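Local structure of Two-component system response regulator/GGDEF domain protein (3LUF) at residues V173-D176 with Y177-E181; I185-V188 with R189-E193; E233-Q236 with C237-H241. The protein probably makes cyclic di-GMP from two GTP molecules through its GGDEF domain, while the part in this chain holds two tandem receiver domains. All coordinates share one frame; numbering follows the deposited sequence. Where two conformers were deposited one is given.

Contact 1: residues V173-D176 with Y177-E181. With MG (magnesium ion), chain F.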
# COMPACT_ATOMS: atom_id res chain seq x y z
N VAL B 173 6.34 -7.85 -9.78
CA VAL B 173 5.89 -7.61 -11.14
C VAL B 173 4.85 -6.51 -11.12
O VAL B 173 3.93 -6.55 -10.28
CB VAL B 173 5.24 -8.86 -11.79
CG1 VAL B 173 4.92 -8.53 -13.26
CG2 VAL B 173 6.14 -10.09 -11.70
N LEU B 174 5.00 -5.52 -12.01
CA LEU B 174 3.98 -4.51 -12.24
C LEU B 174 3.32 -4.80 -13.59
O LEU B 174 4.00 -4.91 -14.59
CB LEU B 174 4.59 -3.11 -12.24
CG LEU B 174 5.33 -2.64 -10.97
CD1 LEU B 174 6.77 -3.17 -10.89
CD2 LEU B 174 5.41 -1.14 -11.00
N VAL B 175 2.00 -4.90 -13.59
CA VAL B 175 1.24 -5.47 -14.72
C VAL B 175 0.19 -4.51 -15.26
O VAL B 175 -0.75 -4.17 -14.58
CB VAL B 175 0.53 -6.79 -14.30
CG1 VAL B 175 -0.21 -7.39 -15.50
CG2 VAL B 175 1.55 -7.79 -13.80
N ASP B 176 0.36 -4.13 -16.52
CA ASP B 176 -0.62 -3.37 -17.28
C ASP B 176 -1.82 -4.24 -17.60
O ASP B 176 -1.67 -5.36 -18.09
CB ASP B 176 0.06 -2.92 -18.58
CG ASP B 176 -0.86 -2.12 -19.50
OD1 ASP B 176 -1.75 -1.40 -19.02
OD2 ASP B 176 -0.67 -2.25 -20.73
N TYR B 177 -3.02 -3.71 -17.38
CA TYR B 177 -4.19 -4.48 -17.74
C TYR B 177 -4.38 -4.61 -19.26
O TYR B 177 -4.52 -5.71 -19.78
CB TYR B 177 -5.46 -3.95 -17.07
CG TYR B 177 -6.69 -4.58 -17.68
CD1 TYR B 177 -7.08 -5.86 -17.32
CD2 TYR B 177 -7.41 -3.93 -18.67
CE1 TYR B 177 -8.19 -6.46 -17.89
CE2 TYR B 177 -8.53 -4.52 -19.26
CZ TYR B 177 -8.91 -5.77 -18.86
OH TYR B 177 -10.02 -6.36 -19.44
N TYR B 178 -4.38 -3.49 -19.99
CA TYR B 178 -4.84 -3.57 -21.37
C TYR B 178 -3.70 -3.90 -22.31
O TYR B 178 -2.86 -3.05 -22.61
CB TYR B 178 -5.61 -2.30 -21.78
CG TYR B 178 -6.29 -2.42 -23.11
CD1 TYR B 178 -7.01 -3.56 -23.46
CD2 TYR B 178 -6.21 -1.38 -24.05
CE1 TYR B 178 -7.64 -3.68 -24.71
CE2 TYR B 178 -6.82 -1.48 -25.29
CZ TYR B 178 -7.54 -2.62 -25.61
OH TYR B 178 -8.15 -2.71 -26.85
N MSE B 179 -3.66 -5.16 -22.73
CA MSE B 179 -2.59 -5.66 -23.60
C MSE B 179 -3.24 -6.58 -24.62
O MSE B 179 -4.24 -7.18 -24.31
CB MSE B 179 -1.55 -6.45 -22.79
CG MSE B 179 -0.77 -5.57 -21.79
SE MSE B 179 0.78 -6.40 -20.99
CE MSE B 179 -0.15 -7.79 -19.91
N PRO B 180 -2.66 -6.67 -25.82
CA PRO B 180 -3.27 -7.60 -26.78
C PRO B 180 -3.06 -9.08 -26.40
O PRO B 180 -2.07 -9.43 -25.71
CB PRO B 180 -2.60 -7.24 -28.11
CG PRO B 180 -1.25 -6.55 -27.72
CD PRO B 180 -1.57 -5.86 -26.40
N GLU B 181 -4.04 -9.91 -26.77
CA GLU B 181 -4.02 -11.38 -26.67
C GLU B 181 -4.27 -11.92 -25.26
O GLU B 181 -5.19 -12.71 -25.03
CB GLU B 181 -2.72 -11.97 -27.24
CG GLU B 181 -2.89 -13.45 -27.62
CD GLU B 181 -1.60 -14.26 -27.64
OE1 GLU B 181 -0.48 -13.72 -27.48
OE2 GLU B 181 -1.74 -15.49 -27.82
MG MG F . -1.51 -1.47 -22.35
O HOH W 1 -2.76 -0.29 -21.13
O HOH W 2 -2.31 -0.59 -24.12
O HOH W 3 -0.10 0.10 -22.23
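Asp176 OD2 and the backbone oxygen Tyr178 O occupy neighbouring positions on the same magnesium ion, and this is how a strand end and the loop after it can share one cation. OD2 lies 2.0 Å from the magnesium and Tyr178 O 2.1 Å. The two oxygens approach each other to 3.0 Å, a spacing made tolerable by the cation that both bind. Water 2 sits opposite OD2 and water 3 opposite Tyr178 O, while water 1 and Asp132 complete six-fold coordination. The carboxylate is monodentate: OD1 stands back from the metal and instead accepts a hydrogen bond of 2.6 Å from water 1, which restrains its rotation. With CG of Asp176 placed trans to the backbone N (chi1 179°), the carboxylate reaches past the end of the strand to the ion. Alongside the carboxylate runs Met179, a selenomethionine, whose CG comes within 3.5 Å of Asp176 OD2. A bend at its last torsion (chi3 -67°) brings the methyl CE to 3.4 Å from Asp176 O, a buried carbonyl oxygen with no polar partner in the model. Tyr177 turns the other way and packs on helix 213-219. Such a metal-bound aspartate at the end of the third strand is characteristic of the CheY-like receiver domain, consistent with Asp176 being the predicted phosphorylation site.

Contact 2: residues I185-V188 with R189-E193; sequences ISLV and RMLRE. With DMS (dimethyl sulfoxide), chain I.
Arg189 folds back over Ser186, one turn earlier in the same helix, and illustrates how a long side chain can cover the turn from which it springs. Its CB rests 3.6 Å from Ser186 O. The next carbon, CG, stands beside its own backbone N (chi1 -63°) and comes 3.3 Å from Ile185 O, the carbonyl that accepts the straight bond from Arg189 N (2.8 Å, 166°). At chi3 the chain bends, and the guanidinium heads back toward the start of the helix. One of its faces lies over Ser186 CA, which is displaced toward the rim of the group, while Ile185 CG2 meets the edge 3.7 Å from NH1. Helix 184-194 is the crossover helix of a beta-alpha-beta unit in the second receiver domain, between strands 172-176 and 201-207; Val188 and Leu191 both face Ile202 of the latter strand. At the tip, Arg189 NH2 makes a weak, strongly bent bond (127°) to Ser186 OG. Ser186 OG in turn donates its proton to the O atom of a dimethyl sulfoxide molecule, 2.7 Å away, probably from the crystallisation liquor and also bonded to Asp183 N. On another side of the helix Leu187 CD1 touches Leu191 CG at 4.1 Å, the two side chains set at a slant to each other, and both lean on Leu161 of helix 157-166.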
# COMPACT_ATOMS: atom_id res chain seq x y z
N ILE B 185 -5.05 -9.28 -16.16
CA ILE B 185 -5.67 -10.11 -15.14
C ILE B 185 -5.44 -11.58 -15.47
O ILE B 185 -5.17 -12.39 -14.55
CB ILE B 185 -7.17 -9.76 -14.94
CG1 ILE B 185 -7.29 -8.39 -14.30
CG2 ILE B 185 -7.82 -10.75 -14.01
CD1 ILE B 185 -8.60 -7.70 -14.55
N SER B 186 -5.49 -11.93 -16.75
CA SER B 186 -5.14 -13.27 -17.20
C SER B 186 -3.71 -13.64 -16.86
O SER B 186 -3.44 -14.76 -16.44
CB SER B 186 -5.33 -13.39 -18.70
OG SER B 186 -6.69 -13.36 -19.00
N LEU B 187 -2.79 -12.70 -17.03
CA LEU B 187 -1.41 -12.96 -16.66
C LEU B 187 -1.33 -13.18 -15.15
O LEU B 187 -0.64 -14.07 -14.68
CB LEU B 187 -0.48 -11.81 -17.09
CG LEU B 187 0.99 -11.89 -16.64
CD1 LEU B 187 1.71 -13.15 -17.17
CD2 LEU B 187 1.69 -10.61 -17.12
N VAL B 188 -2.00 -12.33 -14.39
CA VAL B 188 -1.97 -12.53 -12.93
C VAL B 188 -2.53 -13.93 -12.54
O VAL B 188 -1.95 -14.62 -11.71
CB VAL B 188 -2.72 -11.39 -12.23
CG1 VAL B 188 -2.87 -11.68 -10.79
CG2 VAL B 188 -1.91 -10.10 -12.43
N ARG B 189 -3.64 -14.33 -13.14
CA ARG B 189 -4.17 -15.69 -12.88
C ARG B 189 -3.11 -16.78 -13.17
O ARG B 189 -2.96 -17.69 -12.35
CB ARG B 189 -5.46 -15.95 -13.68
CG ARG B 189 -6.64 -15.05 -13.30
CD ARG B 189 -8.02 -15.66 -13.76
NE ARG B 189 -8.00 -16.02 -15.18
CZ ARG B 189 -8.17 -15.16 -16.19
NH1 ARG B 189 -8.41 -13.86 -15.95
NH2 ARG B 189 -8.10 -15.61 -17.44
N MSE B 190 -2.39 -16.69 -14.30
CA MSE B 190 -1.36 -17.67 -14.62
C MSE B 190 -0.27 -17.70 -13.56
O MSE B 190 0.20 -18.77 -13.12
CB MSE B 190 -0.77 -17.37 -16.01
CG MSE B 190 -1.76 -17.71 -17.10
SE MSE B 190 -0.86 -17.53 -18.82
CE MSE B 190 0.48 -18.85 -18.62
N LEU B 191 0.17 -16.50 -13.15
CA LEU B 191 1.26 -16.38 -12.20
C LEU B 191 0.85 -16.99 -10.87
O LEU B 191 1.62 -17.71 -10.22
CB LEU B 191 1.70 -14.90 -12.03
CG LEU B 191 2.39 -14.31 -13.27
CD1 LEU B 191 2.78 -12.85 -13.00
CD2 LEU B 191 3.65 -15.12 -13.67
N ARG B 192 -0.37 -16.69 -10.45
CA ARG B 192 -0.80 -17.13 -9.11
C ARG B 192 -1.11 -18.62 -9.08
O ARG B 192 -1.16 -19.20 -7.99
CB ARG B 192 -2.01 -16.35 -8.66
CG ARG B 192 -1.68 -14.99 -8.07
CD ARG B 192 -1.11 -15.08 -6.66
NE ARG B 192 -0.62 -13.75 -6.27
CZ ARG B 192 0.66 -13.35 -6.34
NH1 ARG B 192 1.59 -14.20 -6.76
NH2 ARG B 192 1.00 -12.12 -5.99
N GLU B 193 -1.31 -19.24 -10.24
CA GLU B 193 -1.40 -20.72 -10.25
C GLU B 193 -0.08 -21.41 -9.86
O GLU B 193 -0.11 -22.58 -9.40
CB GLU B 193 -1.86 -21.21 -11.62
CG GLU B 193 -3.32 -20.84 -11.91
CD GLU B 193 -3.89 -21.66 -13.05
OE1 GLU B 193 -3.29 -21.64 -14.12
OE2 GLU B 193 -4.97 -22.29 -12.86
S DMS I . -7.87 -12.23 -22.62
O DMS I . -6.59 -12.16 -21.37
C1 DMS I . -9.52 -12.21 -21.86
C2 DMS I . -7.93 -10.65 -23.52

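Contact 3: residues E233-Q236 with C237-H241; sequences EELQ and CRVSH
Leu235 and Val239 lie side by side on the inward face of helix 232-248, the closing helix of the second CheY-like (beta-alpha)5 receiver domain, and make the dense half of this contact. Leu235 CD1 meets Val239 CG2 at 3.9 Å, both pointing the same way. They press into the core against Leu144 of helix 134-145, and strand 172-176 backs them with Leu174 and Leu172. The partly exposed side is looser. There Gln236 runs out extended, its CG no nearer than 4.1 Å to Ser240 OG, and its amide turns to Asp99 of the first receiver domain. With OG of Ser240 tucked beside its own backbone N (chi1 -62°), the hydroxyl OG comes 3.0 Å from Gln236 O, the carbonyl oxygen that accepts the well-aligned bond from Ser240 N (2.9 Å, 167°). A third side meets the second subunit: Arg238, doubly bent, gives NE to Asp224 of its own chain and NH1 to Asp224 of the other subunit. On this subunit-facing side, Cys237 SG lies in the plane of the His241 ring, at its edge, 3.4 Å from CD2.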
# COMPACT_ATOMS: atom_id res chain seq x y z
N GLU B 233 6.18 9.52 -7.19
CA GLU B 233 6.20 9.31 -5.74
C GLU B 233 5.15 8.28 -5.32
O GLU B 233 5.36 7.59 -4.34
CB GLU B 233 6.00 10.62 -4.92
CG GLU B 233 7.11 11.72 -5.14
CD GLU B 233 6.88 12.62 -6.38
OE1 GLU B 233 6.07 12.27 -7.27
OE2 GLU B 233 7.54 13.69 -6.47
N GLU B 234 4.01 8.23 -6.03
CA GLU B 234 2.99 7.23 -5.78
C GLU B 234 3.52 5.84 -6.15
O GLU B 234 3.43 4.91 -5.34
CB GLU B 234 1.71 7.56 -6.52
CG GLU B 234 0.99 8.74 -5.88
CD GLU B 234 -0.21 9.21 -6.69
OE1 GLU B 234 -1.12 9.82 -6.09
OE2 GLU B 234 -0.23 8.99 -7.93
N LEU B 235 4.18 5.75 -7.30
CA LEU B 235 4.77 4.49 -7.74
C LEU B 235 5.83 4.04 -6.74
O LEU B 235 5.82 2.89 -6.32
CB LEU B 235 5.40 4.60 -9.16
CG LEU B 235 6.21 3.37 -9.59
CD1 LEU B 235 5.33 2.14 -9.79
CD2 LEU B 235 7.00 3.68 -10.84
N GLN B 236 6.74 4.95 -6.39
CA GLN B 236 7.75 4.66 -5.38
C GLN B 236 7.17 4.15 -4.08
O GLN B 236 7.66 3.17 -3.55
CB GLN B 236 8.65 5.87 -5.11
CG GLN B 236 9.62 5.66 -3.95
CD GLN B 236 10.70 6.76 -3.89
OE1 GLN B 236 11.90 6.48 -3.97
NE2 GLN B 236 10.26 8.01 -3.81
N CYS B 237 6.13 4.83 -3.56
CA CYS B 237 5.50 4.45 -2.30
C CYS B 237 4.94 3.02 -2.40
O CYS B 237 5.16 2.21 -1.50
CB CYS B 237 4.35 5.42 -1.98
SG CYS B 237 3.41 5.03 -0.54
N ARG B 238 4.23 2.74 -3.48
CA ARG B 238 3.63 1.39 -3.61
C ARG B 238 4.69 0.28 -3.70
O ARG B 238 4.54 -0.81 -3.10
CB ARG B 238 2.77 1.33 -4.87
CG ARG B 238 1.54 2.20 -4.79
CD ARG B 238 0.32 1.44 -4.22
NE ARG B 238 0.53 0.85 -2.90
CZ ARG B 238 0.52 1.53 -1.75
NH1 ARG B 238 0.36 2.86 -1.75
NH2 ARG B 238 0.70 0.89 -0.60
N VAL B 239 5.71 0.56 -4.50
CA VAL B 239 6.78 -0.40 -4.70
C VAL B 239 7.48 -0.62 -3.38
O VAL B 239 7.63 -1.77 -2.96
CB VAL B 239 7.74 0.01 -5.82
CG1 VAL B 239 9.05 -0.83 -5.74
CG2 VAL B 239 7.06 -0.16 -7.16
N SER B 240 7.82 0.46 -2.66
CA SER B 240 8.50 0.28 -1.37
C SER B 240 7.66 -0.54 -0.40
O SER B 240 8.17 -1.46 0.25
CB SER B 240 8.87 1.63 -0.75
OG SER B 240 9.77 2.24 -1.63
N HIS B 241 6.35 -0.24 -0.32
CA HIS B 241 5.47 -0.98 0.60
C HIS B 241 5.43 -2.48 0.28
O HIS B 241 5.44 -3.31 1.21
CB HIS B 241 4.04 -0.43 0.60
CG HIS B 241 3.83 0.77 1.49
ND1 HIS B 241 3.86 0.68 2.86
CD2 HIS B 241 3.53 2.06 1.19
CE1 HIS B 241 3.61 1.88 3.38
NE2 HIS B 241 3.42 2.73 2.38

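Followed from the N terminus, the three contacts come in series within the second receiver domain; each is local, so none nests in another or crosses it. Contact 1 closes the turn where strand 172-176 ends at the magnesium site. Helix 184-194 follows, and contact 2 packs back on contact 1 through Ile185 against Tyr177 and Leu187 against Val175. Much later, contact 3 reaches the same central strand through Leu174, whose CD2 lies 3.5 Å from Leu235 CD1. Contacts 2 and 3 do not meet, their nearest atoms being about 12 Å apart. Strand 172-176 thus joins both helices, each of which also touches the second subunit.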